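Local coordinates for diol-dehydratase (Roseburia inulinivorans, PDB 5I2A), which dehydrates 1,2-propanediol as a B12-independent glycyl radical enzyme, a lyase selective for substrate and enantiomer, at residues E575-M580 with H647-E652; C251-E256 with F262-Q267; P418-R423 with D428-Y433; S134-S139 with D515-K520; A34-E39 with L61-I66. All blocks are in the same frame, centred on the assembly; numbering follows the deposited sequence.

Contact 1: E575-M580 with H647-E652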
# COMPACT_ATOMS: atom_id res chain seq x y z
N GLU A 575 -10.04 -33.30 46.81
CA GLU A 575 -9.51 -33.86 48.04
C GLU A 575 -9.31 -32.82 49.13
O GLU A 575 -9.22 -33.15 50.30
CB GLU A 575 -8.19 -34.58 47.76
CG GLU A 575 -8.35 -35.76 46.81
CD GLU A 575 -7.03 -36.46 46.52
OE1 GLU A 575 -6.03 -36.18 47.22
OE2 GLU A 575 -6.99 -37.28 45.58
N LYS A 576 -9.25 -31.56 48.72
CA LYS A 576 -9.22 -30.46 49.67
C LYS A 576 -8.04 -30.53 50.63
O LYS A 576 -8.15 -30.14 51.79
CB LYS A 576 -10.54 -30.42 50.44
CG LYS A 576 -11.23 -29.08 50.40
CD LYS A 576 -12.73 -29.24 50.44
CE LYS A 576 -13.22 -30.01 49.24
NZ LYS A 576 -14.60 -29.58 48.85
N ARG A 577 -6.90 -31.03 50.14
CA ARG A 577 -5.71 -31.16 50.97
C ARG A 577 -4.89 -29.88 51.02
O ARG A 577 -3.99 -29.74 51.83
CB ARG A 577 -4.85 -32.31 50.47
CG ARG A 577 -5.59 -33.64 50.40
CD ARG A 577 -4.70 -34.74 49.87
NE ARG A 577 -3.49 -34.90 50.67
CZ ARG A 577 -2.41 -35.57 50.27
NH1 ARG A 577 -2.38 -36.12 49.06
NH2 ARG A 577 -1.36 -35.66 51.07
N ILE A 578 -5.20 -28.96 50.12
CA ILE A 578 -4.54 -27.67 50.05
C ILE A 578 -5.62 -26.62 49.83
O ILE A 578 -6.60 -26.91 49.15
CB ILE A 578 -3.49 -27.62 48.91
CG1 ILE A 578 -2.47 -28.74 49.09
CG2 ILE A 578 -2.77 -26.29 48.89
CD1 ILE A 578 -1.53 -28.91 47.91
N THR A 579 -5.50 -25.44 50.42
CA THR A 579 -6.45 -24.39 50.08
C THR A 579 -5.92 -23.65 48.87
O THR A 579 -4.72 -23.65 48.60
CB THR A 579 -6.69 -23.37 51.22
OG1 THR A 579 -5.55 -22.51 51.35
CG2 THR A 579 -6.96 -24.10 52.54
N MET A 580 -6.82 -23.01 48.14
CA MET A 580 -6.43 -22.24 46.97
C MET A 580 -5.42 -21.17 47.38
O MET A 580 -4.47 -20.89 46.66
CB MET A 580 -7.66 -21.61 46.31
CG MET A 580 -7.34 -20.90 45.01
SD MET A 580 -6.64 -22.00 43.77
CE MET A 580 -8.12 -22.74 43.08
N HIS A 647 4.79 -29.06 47.98
CA HIS A 647 5.57 -29.45 46.83
C HIS A 647 5.67 -30.96 46.73
O HIS A 647 5.52 -31.53 45.65
CB HIS A 647 6.97 -28.85 46.90
CG HIS A 647 7.69 -28.85 45.58
ND1 HIS A 647 9.04 -29.07 45.47
CD2 HIS A 647 7.24 -28.63 44.32
CE1 HIS A 647 9.40 -29.01 44.20
NE2 HIS A 647 8.33 -28.74 43.48
N GLU A 648 5.92 -31.61 47.86
CA GLU A 648 6.09 -33.06 47.87
C GLU A 648 4.83 -33.79 47.45
O GLU A 648 4.90 -34.74 46.68
CB GLU A 648 6.54 -33.56 49.24
CG GLU A 648 8.05 -33.43 49.50
CD GLU A 648 8.93 -34.04 48.40
OE1 GLU A 648 8.49 -34.99 47.72
OE2 GLU A 648 10.08 -33.56 48.23
N MET A 649 3.66 -33.37 47.94
CA MET A 649 2.45 -34.08 47.54
C MET A 649 2.14 -33.80 46.07
O MET A 649 1.55 -34.64 45.40
CB MET A 649 1.25 -33.73 48.43
CG MET A 649 1.03 -32.28 48.76
SD MET A 649 -0.28 -32.12 50.01
CE MET A 649 -1.67 -32.58 49.02
N ILE A 650 2.55 -32.64 45.56
CA ILE A 650 2.36 -32.35 44.14
C ILE A 650 3.26 -33.25 43.28
O ILE A 650 2.80 -33.81 42.29
CB ILE A 650 2.61 -30.86 43.83
CG1 ILE A 650 1.38 -30.03 44.21
CG2 ILE A 650 2.93 -30.66 42.35
CD1 ILE A 650 1.62 -28.56 44.23
N LEU A 651 4.51 -33.42 43.67
CA LEU A 651 5.43 -34.26 42.90
C LEU A 651 5.05 -35.74 42.91
O LEU A 651 5.49 -36.50 42.05
CB LEU A 651 6.86 -34.11 43.40
CG LEU A 651 7.48 -32.72 43.24
CD1 LEU A 651 8.91 -32.71 43.73
CD2 LEU A 651 7.41 -32.27 41.79
N GLU A 652 4.22 -36.15 43.88
CA GLU A 652 3.78 -37.54 43.98
C GLU A 652 2.53 -37.85 43.17
O GLU A 652 2.18 -39.00 43.00
CB GLU A 652 3.52 -37.91 45.45
CG GLU A 652 4.79 -38.17 46.23
CD GLU A 652 4.56 -38.16 47.73
OE1 GLU A 652 3.40 -37.97 48.16
OE2 GLU A 652 5.55 -38.34 48.48
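Met-649 packs against Arg-577 and Ile-578, joining a helix-loop-helix connection to the C-terminal part of helix 637-651. The loop links helix 558-574 to helix 580-588 within the largely helical part of this pyruvate formate lyase-like chain. Met-649 has the most surface buried here, followed by Ile-578 and Arg-577. Its CG lies between the backbone N and the carbonyl carbon, with chi1 at 45°. Together with a bend at the last torsion, this places CE against both residues of the loop. The end of Ile-578 meets the end of Met-649 tip to tip, with CD1 of Ile-578 3.8 Å from CE of Met-649. Leu-571 of helix 558-574 touches both of these side chains and extends the apolar patch. The loop is also held by its backbone: Arg-577 O accepts a hydrogen bond from Arg-642 NH2. Arg-577 comes from the direction opposite to Met-649, and its bend at chi3, 57°, presents one guanidinium face to the methyl group. The methyl carbon CE of Met-649 sits over the centre of that face, 3.3 Å from CZ of Arg-577.

Contact 2: C251-E256 with F262-Q267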
# COMPACT_ATOMS: atom_id res chain seq x y z
N CYS A 251 28.10 -23.09 -14.21
CA CYS A 251 27.52 -21.82 -13.80
C CYS A 251 27.11 -20.93 -14.97
O CYS A 251 26.33 -19.99 -14.79
CB CYS A 251 28.48 -21.06 -12.89
SG CYS A 251 28.74 -21.87 -11.29
N LYS A 252 27.64 -21.21 -16.16
CA LYS A 252 27.17 -20.52 -17.36
C LYS A 252 25.83 -21.06 -17.85
O LYS A 252 25.15 -20.41 -18.62
CB LYS A 252 28.18 -20.64 -18.51
CG LYS A 252 29.41 -19.77 -18.39
CD LYS A 252 30.30 -20.01 -19.62
CE LYS A 252 31.72 -19.57 -19.39
NZ LYS A 252 31.87 -18.08 -19.42
N ASN A 253 25.47 -22.27 -17.42
CA ASN A 253 24.21 -22.87 -17.86
C ASN A 253 23.09 -22.74 -16.83
O ASN A 253 21.94 -22.52 -17.20
CB ASN A 253 24.40 -24.35 -18.22
CG ASN A 253 23.33 -24.85 -19.19
OD1 ASN A 253 23.20 -24.33 -20.30
ND2 ASN A 253 22.58 -25.88 -18.79
N VAL A 254 23.41 -22.90 -15.55
CA VAL A 254 22.36 -22.89 -14.53
C VAL A 254 22.57 -21.75 -13.52
O VAL A 254 23.69 -21.38 -13.21
CB VAL A 254 22.24 -24.26 -13.79
CG1 VAL A 254 21.79 -25.36 -14.75
CG2 VAL A 254 23.54 -24.63 -13.10
N PRO A 255 21.47 -21.19 -12.99
CA PRO A 255 20.10 -21.65 -13.18
C PRO A 255 19.36 -20.97 -14.35
O PRO A 255 18.14 -21.10 -14.41
CB PRO A 255 19.45 -21.29 -11.85
CG PRO A 255 20.12 -20.04 -11.47
CD PRO A 255 21.54 -20.11 -11.99
N GLU A 256 20.06 -20.30 -15.26
CA GLU A 256 19.40 -19.69 -16.40
C GLU A 256 18.62 -20.72 -17.22
O GLU A 256 17.46 -20.51 -17.57
CB GLU A 256 20.39 -18.95 -17.31
CG GLU A 256 19.72 -18.44 -18.61
CD GLU A 256 20.55 -17.44 -19.38
OE1 GLU A 256 21.79 -17.39 -19.20
OE2 GLU A 256 19.96 -16.67 -20.16
N PHE A 262 23.54 -33.99 -13.42
CA PHE A 262 23.27 -34.03 -12.00
C PHE A 262 24.03 -32.89 -11.32
O PHE A 262 23.49 -32.25 -10.43
CB PHE A 262 23.65 -35.38 -11.37
CG PHE A 262 23.27 -35.50 -9.92
CD1 PHE A 262 21.94 -35.47 -9.54
CD2 PHE A 262 24.23 -35.64 -8.94
CE1 PHE A 262 21.57 -35.57 -8.20
CE2 PHE A 262 23.88 -35.75 -7.60
CZ PHE A 262 22.54 -35.72 -7.23
N GLN A 263 25.26 -32.62 -11.75
CA GLN A 263 25.99 -31.53 -11.12
C GLN A 263 25.30 -30.18 -11.41
O GLN A 263 25.24 -29.31 -10.54
CB GLN A 263 27.46 -31.49 -11.57
CG GLN A 263 28.21 -30.28 -10.99
CD GLN A 263 29.72 -30.41 -11.05
OE1 GLN A 263 30.25 -31.44 -11.47
NE2 GLN A 263 30.42 -29.35 -10.66
N GLU A 264 24.78 -30.01 -12.63
CA GLU A 264 24.04 -28.79 -12.97
C GLU A 264 22.78 -28.66 -12.10
O GLU A 264 22.47 -27.58 -11.61
CB GLU A 264 23.68 -28.76 -14.45
CG GLU A 264 24.84 -28.29 -15.32
CD GLU A 264 24.46 -28.06 -16.78
OE1 GLU A 264 23.26 -28.14 -17.14
OE2 GLU A 264 25.39 -27.79 -17.57
N ALA A 265 22.08 -29.78 -11.88
CA ALA A 265 20.92 -29.79 -11.01
C ALA A 265 21.31 -29.39 -9.59
O ALA A 265 20.64 -28.58 -8.97
CB ALA A 265 20.26 -31.15 -11.01
N CYS A 266 22.43 -29.93 -9.09
CA CYS A 266 22.91 -29.60 -7.75
C CYS A 266 23.27 -28.13 -7.61
O CYS A 266 22.94 -27.49 -6.60
CB CYS A 266 24.13 -30.45 -7.39
SG CYS A 266 23.75 -32.17 -7.06
N GLN A 267 23.98 -27.61 -8.60
CA GLN A 267 24.43 -26.23 -8.58
C GLN A 267 23.26 -25.27 -8.72
O GLN A 267 23.23 -24.24 -8.07
CB GLN A 267 25.45 -25.97 -9.69
CG GLN A 267 26.04 -24.57 -9.69
CD GLN A 267 26.80 -24.24 -8.44
OE1 GLN A 267 27.90 -24.75 -8.19
NE2 GLN A 267 26.21 -23.37 -7.62
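Asn-253 and Glu-264 approach at about a right angle and make the polar link of this contact. In the given one of its two modelled conformers, Asn-253 ND2 donates to Glu-264 OE1 over 2.9 Å, so this bond is less certain. Its N-H...O angle of 135° shows a bent bond. The two flat groups are not coplanar. Their planes stand 39° apart, and the amide nitrogen meets OE1 from above the carboxylate plane. The Glu-264 chain is extended beyond CG, which carries its carboxylate out to the asparagine. The same OE1 accepts a firmer hydrogen bond from the backbone N of Glu-260, and Asn-253 adds a second donor in this conformer. Val-254 lies deeper and slants across the start of the Glu-264 side chain. Its CG1 is 3.9 Å from CB of Glu-264, while its CG2 is 3.5 Å from the backbone O of Glu-264. CG2 of Val-254 also lies 4.1 Å from CB of Gln-267. Cys-251 SG rests 4.1 Å from CG of Gln-267. The amide of Gln-267 is held from outside the segments, with NE2 bonded to Val-75 O. Pro-255 follows Val-254 through a cis peptide bond, after the chain has left helix 238-253. Together these contacts make a helix-loop-helix connection, in which the end of helix 238-253 packs on the first turns of helix 262-279.

Contact 3: P418-R423 with D428-Y433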
# COMPACT_ATOMS: atom_id res chain seq x y z
N PRO A 418 -4.39 -35.94 5.67
CA PRO A 418 -5.75 -35.46 5.92
C PRO A 418 -5.81 -34.06 6.57
O PRO A 418 -6.74 -33.30 6.28
CB PRO A 418 -6.33 -36.51 6.86
CG PRO A 418 -5.58 -37.75 6.54
CD PRO A 418 -4.17 -37.27 6.27
N ALA A 419 -4.85 -33.73 7.43
CA ALA A 419 -4.88 -32.40 8.06
C ALA A 419 -4.74 -31.30 7.00
O ALA A 419 -5.44 -30.29 7.05
CB ALA A 419 -3.79 -32.26 9.12
N LEU A 420 -3.85 -31.51 6.03
CA LEU A 420 -3.68 -30.54 4.96
C LEU A 420 -4.94 -30.41 4.11
O LEU A 420 -5.34 -29.31 3.74
CB LEU A 420 -2.50 -30.92 4.07
CG LEU A 420 -1.14 -30.76 4.74
CD1 LEU A 420 -0.08 -31.41 3.89
CD2 LEU A 420 -0.81 -29.28 4.98
N VAL A 421 -5.57 -31.54 3.82
CA VAL A 421 -6.80 -31.54 3.04
C VAL A 421 -7.88 -30.79 3.81
O VAL A 421 -8.59 -29.97 3.24
CB VAL A 421 -7.26 -32.97 2.71
CG1 VAL A 421 -8.71 -32.98 2.23
CG2 VAL A 421 -6.32 -33.60 1.66
N HIS A 422 -7.96 -31.02 5.11
CA HIS A 422 -8.95 -30.34 5.93
C HIS A 422 -8.77 -28.82 5.91
O HIS A 422 -9.75 -28.08 5.97
CB HIS A 422 -8.89 -30.86 7.37
CG HIS A 422 -9.88 -30.21 8.30
ND1 HIS A 422 -11.24 -30.23 8.08
CD2 HIS A 422 -9.70 -29.53 9.46
CE1 HIS A 422 -11.86 -29.59 9.05
NE2 HIS A 422 -10.94 -29.16 9.91
N ARG A 423 -7.52 -28.35 5.83
CA ARG A 423 -7.25 -26.91 5.76
C ARG A 423 -7.32 -26.38 4.34
O ARG A 423 -7.06 -25.21 4.11
CB ARG A 423 -5.86 -26.58 6.36
CG ARG A 423 -5.68 -26.98 7.84
CD ARG A 423 -6.90 -26.63 8.69
NE ARG A 423 -6.65 -26.71 10.13
CZ ARG A 423 -7.59 -26.49 11.05
NH1 ARG A 423 -8.84 -26.20 10.67
NH2 ARG A 423 -7.29 -26.54 12.34
N ASP A 428 -4.15 -34.64 -4.06
CA ASP A 428 -2.91 -34.74 -4.83
C ASP A 428 -1.84 -33.79 -4.27
O ASP A 428 -0.66 -34.11 -4.28
CB ASP A 428 -3.13 -34.39 -6.31
CG ASP A 428 -3.89 -35.47 -7.09
OD1 ASP A 428 -4.19 -36.54 -6.54
OD2 ASP A 428 -4.16 -35.24 -8.28
N GLU A 429 -2.26 -32.62 -3.83
CA GLU A 429 -1.31 -31.63 -3.30
C GLU A 429 -0.78 -32.12 -1.96
O GLU A 429 0.42 -32.12 -1.73
CB GLU A 429 -1.99 -30.26 -3.16
CG GLU A 429 -2.20 -29.57 -4.49
CD GLU A 429 -3.11 -28.35 -4.39
OE1 GLU A 429 -3.86 -28.23 -3.40
OE2 GLU A 429 -3.08 -27.53 -5.32
N ALA A 430 -1.69 -32.56 -1.11
CA ALA A 430 -1.35 -32.97 0.24
C ALA A 430 -0.39 -34.14 0.21
O ALA A 430 0.53 -34.21 1.02
CB ALA A 430 -2.63 -33.33 1.03
N ARG A 431 -0.58 -35.04 -0.75
CA ARG A 431 0.29 -36.20 -0.90
C ARG A 431 1.71 -35.81 -1.23
O ARG A 431 2.64 -36.59 -1.00
CB ARG A 431 -0.24 -37.14 -1.98
CG ARG A 431 -1.06 -38.26 -1.42
CD ARG A 431 -1.55 -39.22 -2.49
NE ARG A 431 -2.59 -40.10 -1.97
CZ ARG A 431 -3.37 -40.85 -2.73
NH1 ARG A 431 -3.22 -40.84 -4.06
NH2 ARG A 431 -4.29 -41.63 -2.18
N ASN A 432 1.88 -34.62 -1.79
CA ASN A 432 3.19 -34.15 -2.15
C ASN A 432 3.78 -33.23 -1.08
O ASN A 432 4.67 -32.44 -1.36
CB ASN A 432 3.15 -33.42 -3.49
CG ASN A 432 4.52 -33.21 -4.07
OD1 ASN A 432 5.33 -34.13 -4.07
ND2 ASN A 432 4.82 -31.99 -4.51
N TYR A 433 3.29 -33.32 0.15
CA TYR A 433 3.76 -32.37 1.17
C TYR A 433 5.23 -32.57 1.54
O TYR A 433 5.80 -33.66 1.40
CB TYR A 433 2.89 -32.46 2.43
CG TYR A 433 3.27 -33.56 3.40
CD1 TYR A 433 4.20 -33.33 4.42
CD2 TYR A 433 2.68 -34.82 3.34
CE1 TYR A 433 4.55 -34.33 5.32
CE2 TYR A 433 3.03 -35.83 4.23
CZ TYR A 433 3.97 -35.57 5.23
OH TYR A 433 4.32 -36.55 6.13
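The Tyr-433 ring is approached obliquely by CD1 of Leu-420, and the backbone O of Ala-430 lies at its edge, in the ring plane. The leucine branch touches mainly the root of the tyrosine: CD1 of Leu-420 is 3.5 Å from CB of Tyr-433 and 4.0 Å from its CG. The two side chains cross at about a right angle. Tyr-433 has chi1 at 83°, with CG between the backbone N and the carbonyl carbon. This turns the ring away from helix 418-422 at its far end, where OH is hydrogen-bonded to Asp-413 OD1. Ile-416 and Ile-417, one turn earlier on helix 413-422, also touch the tyrosine. The rest of the contact is small and apolar. The CB of Ala-430 sits between two neighbouring side chains, 3.9 Å from CB of Leu-420 and 3.8 Å from CG2 of Val-421. The small alanine lets the backbones come close, with CA atoms of Leu-420 and Ala-430 5.8 Å apart. The contact closes a short helix-loop-helix connection: helix 413-422 follows strand 409-412, and helix 427-431 folds back on it before strand 434-436.

Contact 4: S134-S139 with D515-K520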
# COMPACT_ATOMS: atom_id res chain seq x y z
N SER A 134 10.04 -3.35 10.91
CA SER A 134 9.80 -3.49 12.34
C SER A 134 9.13 -2.24 12.92
O SER A 134 8.24 -2.35 13.75
CB SER A 134 11.09 -3.81 13.10
OG SER A 134 12.06 -2.80 12.95
N GLU A 135 9.54 -1.07 12.45
CA GLU A 135 8.94 0.18 12.94
C GLU A 135 7.49 0.35 12.48
O GLU A 135 6.64 0.75 13.26
CB GLU A 135 9.77 1.39 12.49
CG GLU A 135 11.08 1.55 13.26
CD GLU A 135 12.03 2.53 12.59
OE1 GLU A 135 12.10 3.70 13.02
OE2 GLU A 135 12.68 2.15 11.60
N LEU A 136 7.21 0.05 11.22
CA LEU A 136 5.83 0.09 10.74
C LEU A 136 4.96 -0.93 11.48
O LEU A 136 3.84 -0.63 11.88
CB LEU A 136 5.76 -0.15 9.23
CG LEU A 136 4.36 -0.08 8.61
CD1 LEU A 136 3.72 1.27 8.91
CD2 LEU A 136 4.42 -0.34 7.10
N ALA A 137 5.48 -2.15 11.67
CA ALA A 137 4.76 -3.16 12.44
C ALA A 137 4.37 -2.65 13.83
O ALA A 137 3.23 -2.80 14.28
CB ALA A 137 5.60 -4.44 12.57
N THR A 138 5.33 -2.05 14.52
CA THR A 138 5.09 -1.55 15.86
C THR A 138 3.92 -0.55 15.89
O THR A 138 3.04 -0.65 16.74
CB THR A 138 6.35 -0.87 16.45
OG1 THR A 138 7.39 -1.84 16.61
CG2 THR A 138 6.04 -0.21 17.80
N SER A 139 3.90 0.37 14.93
CA SER A 139 2.85 1.39 14.86
C SER A 139 1.49 0.76 14.60
O SER A 139 0.47 1.33 14.95
CB SER A 139 3.17 2.42 13.78
OG SER A 139 4.42 3.04 14.02
N ASP A 515 2.41 -8.59 9.48
CA ASP A 515 1.97 -9.00 8.15
C ASP A 515 1.79 -7.79 7.24
O ASP A 515 2.31 -7.75 6.13
CB ASP A 515 0.67 -9.82 8.26
CG ASP A 515 0.55 -10.92 7.20
OD1 ASP A 515 1.08 -10.79 6.08
OD2 ASP A 515 -0.13 -11.93 7.49
N TYR A 516 1.05 -6.78 7.73
CA TYR A 516 0.88 -5.54 6.98
C TYR A 516 2.22 -4.91 6.69
O TYR A 516 2.43 -4.44 5.58
CB TYR A 516 -0.02 -4.54 7.73
CG TYR A 516 -1.48 -4.86 7.55
CD1 TYR A 516 -2.06 -4.80 6.28
CD2 TYR A 516 -2.26 -5.28 8.61
CE1 TYR A 516 -3.39 -5.13 6.08
CE2 TYR A 516 -3.59 -5.61 8.43
CZ TYR A 516 -4.15 -5.53 7.17
OH TYR A 516 -5.47 -5.86 7.00
N ALA A 517 3.12 -4.92 7.66
CA ALA A 517 4.43 -4.29 7.45
C ALA A 517 5.19 -4.97 6.30
O ALA A 517 5.73 -4.29 5.43
CB ALA A 517 5.26 -4.29 8.74
N HIS A 518 5.22 -6.31 6.27
CA HIS A 518 5.88 -6.99 5.15
C HIS A 518 5.18 -6.73 3.81
O HIS A 518 5.84 -6.52 2.79
CB HIS A 518 6.00 -8.50 5.41
CG HIS A 518 7.06 -8.84 6.43
ND1 HIS A 518 8.40 -8.88 6.12
CD2 HIS A 518 6.97 -9.11 7.75
CE1 HIS A 518 9.09 -9.15 7.20
NE2 HIS A 518 8.25 -9.30 8.21
N ALA A 519 3.85 -6.74 3.81
CA ALA A 519 3.08 -6.50 2.60
C ALA A 519 3.40 -5.14 2.00
O ALA A 519 3.50 -5.00 0.80
CB ALA A 519 1.56 -6.61 2.88
N LYS A 520 3.59 -4.14 2.86
CA LYS A 520 3.73 -2.78 2.39
C LYS A 520 5.16 -2.42 2.06
O LYS A 520 5.41 -1.68 1.12
CB LYS A 520 3.15 -1.80 3.43
CG LYS A 520 1.61 -1.92 3.54
CD LYS A 520 1.04 -1.06 4.65
CE LYS A 520 -0.51 -1.12 4.70
NZ LYS A 520 -1.13 -0.55 3.49
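Helices 134-139 and 515-520 pass with their axes 8.2 Å apart and their N-to-C directions at 137°, and the CA atoms of Ala-137 and Ala-517 come within 5.1 Å. Alanines meet at this close point. CB of Ala-517 is directed toward the other helix and rests 3.6 Å from the backbone N of Ala-137. It is also 3.8 Å from CB of Ala-137. With only methyl groups between them, the two backbones can approach this closely. Leu-136 packs beside the alanine pair. Its CG stands opposite the backbone N at a chi1 of -178°, and this sends the CD2 branch over the neighbouring helix. CD2 of Leu-136 lies 4.0 Å from CA of Ala-517 and 4.1 Å from CB of Lys-520. Leu-136 and Lys-520 cross at about a right angle. It is the base of the lysine that touches the leucine, while its far end leads away from helix 134-139. The side-chain contacts between the helices are apolar. Leu-521 and Ile-514 of helix 489-521 add to the cover over Leu-136 and Ala-137 respectively. The second subunit is also near: Gln-47 of that subunit packs on Leu-136, and its Ala-198 O is hydrogen-bonded to Tyr-516 OH. The short helix 133-139 therefore lies against the late turns of the long helix 489-521, next to helix 157-161 and at the subunit interface.

Contact 5: A34-E39 with L61-I66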
# COMPACT_ATOMS: atom_id res chain seq x y z
N ALA A 34 24.34 -4.57 3.54
CA ALA A 34 23.70 -3.38 4.07
C ALA A 34 24.11 -2.16 3.26
O ALA A 34 23.29 -1.31 2.96
CB ALA A 34 24.04 -3.20 5.54
N GLU A 35 25.38 -2.10 2.89
CA GLU A 35 25.86 -1.01 2.05
C GLU A 35 25.18 -1.02 0.68
O GLU A 35 24.78 0.02 0.17
CB GLU A 35 27.38 -1.07 1.88
CG GLU A 35 28.11 -0.71 3.17
CD GLU A 35 29.61 -0.69 3.01
OE1 GLU A 35 30.14 -1.39 2.13
OE2 GLU A 35 30.26 0.04 3.78
N LEU A 36 25.06 -2.20 0.09
CA LEU A 36 24.51 -2.29 -1.25
C LEU A 36 23.00 -2.04 -1.31
O LEU A 36 22.51 -1.42 -2.25
CB LEU A 36 24.85 -3.65 -1.87
CG LEU A 36 26.35 -3.84 -2.16
CD1 LEU A 36 26.65 -5.30 -2.48
CD2 LEU A 36 26.81 -2.93 -3.29
N ILE A 37 22.25 -2.50 -0.31
CA ILE A 37 20.81 -2.26 -0.32
C ILE A 37 20.54 -0.77 -0.10
O ILE A 37 19.67 -0.19 -0.74
CB ILE A 37 20.06 -3.14 0.72
CG1 ILE A 37 18.55 -3.08 0.46
CG2 ILE A 37 20.42 -2.76 2.16
CD1 ILE A 37 17.75 -4.03 1.34
N THR A 38 21.33 -0.14 0.76
CA THR A 38 21.24 1.29 1.01
C THR A 38 21.58 2.10 -0.23
O THR A 38 20.88 3.03 -0.59
CB THR A 38 22.17 1.70 2.15
OG1 THR A 38 21.70 1.09 3.35
CG2 THR A 38 22.19 3.20 2.34
N GLU A 39 22.66 1.73 -0.90
CA GLU A 39 23.06 2.34 -2.15
C GLU A 39 21.95 2.29 -3.20
O GLU A 39 21.66 3.28 -3.87
CB GLU A 39 24.30 1.63 -2.68
CG GLU A 39 25.14 2.40 -3.63
CD GLU A 39 26.55 1.85 -3.64
OE1 GLU A 39 26.78 0.82 -4.31
OE2 GLU A 39 27.42 2.43 -2.96
N LEU A 61 23.24 -8.55 -5.91
CA LEU A 61 23.81 -9.72 -6.54
C LEU A 61 24.91 -9.34 -7.54
O LEU A 61 25.82 -10.13 -7.79
CB LEU A 61 22.73 -10.57 -7.22
CG LEU A 61 21.73 -11.28 -6.30
CD1 LEU A 61 20.83 -12.21 -7.09
CD2 LEU A 61 22.42 -12.03 -5.17
N LYS A 62 24.84 -8.14 -8.10
CA LYS A 62 25.88 -7.68 -9.03
C LYS A 62 27.18 -7.40 -8.30
O LYS A 62 28.25 -7.63 -8.84
CB LYS A 62 25.43 -6.43 -9.79
CG LYS A 62 24.66 -6.73 -11.06
CD LYS A 62 23.92 -5.51 -11.60
CE LYS A 62 24.85 -4.35 -11.94
NZ LYS A 62 24.09 -3.10 -12.24
N ASN A 63 27.10 -6.93 -7.06
CA ASN A 63 28.28 -6.38 -6.39
C ASN A 63 28.76 -7.07 -5.13
O ASN A 63 29.86 -6.80 -4.66
CB ASN A 63 28.04 -4.90 -6.06
CG ASN A 63 27.81 -4.07 -7.32
OD1 ASN A 63 28.74 -3.81 -8.07
ND2 ASN A 63 26.57 -3.67 -7.57
N LEU A 64 27.94 -7.94 -4.55
CA LEU A 64 28.32 -8.63 -3.33
C LEU A 64 29.61 -9.45 -3.57
O LEU A 64 29.71 -10.15 -4.56
CB LEU A 64 27.19 -9.54 -2.87
CG LEU A 64 27.14 -9.96 -1.41
CD1 LEU A 64 27.01 -8.75 -0.47
CD2 LEU A 64 25.99 -10.96 -1.20
N PRO A 65 30.60 -9.31 -2.68
CA PRO A 65 31.82 -10.10 -2.86
C PRO A 65 31.49 -11.59 -2.93
O PRO A 65 30.65 -12.08 -2.17
CB PRO A 65 32.65 -9.77 -1.63
CG PRO A 65 32.19 -8.36 -1.26
CD PRO A 65 30.69 -8.40 -1.53
N ILE A 66 32.11 -12.28 -3.88
CA ILE A 66 31.93 -13.71 -4.01
C ILE A 66 33.27 -14.39 -3.78
O ILE A 66 34.33 -13.75 -3.87
CB ILE A 66 31.37 -14.11 -5.38
CG1 ILE A 66 32.37 -13.75 -6.49
CG2 ILE A 66 29.99 -13.46 -5.62
CD1 ILE A 66 32.02 -14.38 -7.81
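Leu-36 makes all the apolar contacts here, with CD2 packed on Asn-63 and CD1 mainly on Leu-64. CD2 of Leu-36 lies 3.6 Å from CB of Asn-63, so the asparagine is touched at its aliphatic root. CD1 of Leu-36 also reaches this CB of Asn-63, at 3.9 Å. Its main neighbour is the next residue, with CD1 of Leu-36 4.0 Å from CD1 of Leu-64. The Leu-64 side chain gets there with CG turned away from its own backbone N, chi1 -159°, which brings its end nearer helix 34-39. Backbone contact adds to this. The same CD1 of Leu-36 is 3.6 Å from the backbone N of Leu-64, where the chain leaves helix 49-63. His-59 and Ile-60, earlier on that helix, also pack on Leu-36. Polar bonds lie around the leucine. Asn-63 ND2 bonds back to the O of His-59, and Glu-39 OE1 bonds to NE2 of the same histidine. Arg-223 NH1 bonds to the carbonyl oxygens of Leu-61 and Leu-64, tying the end of helix 49-63 to helix 200-233. The join between the two segments thus rests on van der Waals contact of one leucine, while the amide nitrogen of Asn-63 is bonded within its own helix.

Overall arrangement
Contacts 2 and 5 lie on the same side of the chain's centre, their centres 23 Å and nearest atoms about 9 Å apart. Contact 4 is 24 Å from contact 5, centre to centre. The centre of contact 3 is 31 Å from those of contacts 2 and 4. Contact 1 is remote, its centre 66 Å from that of contact 2 and on the opposite side. Contacts 2 and 3 are nested in the long loop closed by contact 4, which alone reaches the second subunit. Contact 3 follows strand 409-412, which lies between strands 380-385 and 787-792 in its mixed sheet. Gly-817, the probable glycyl radical site, is unmodified here and lies in none of the segments.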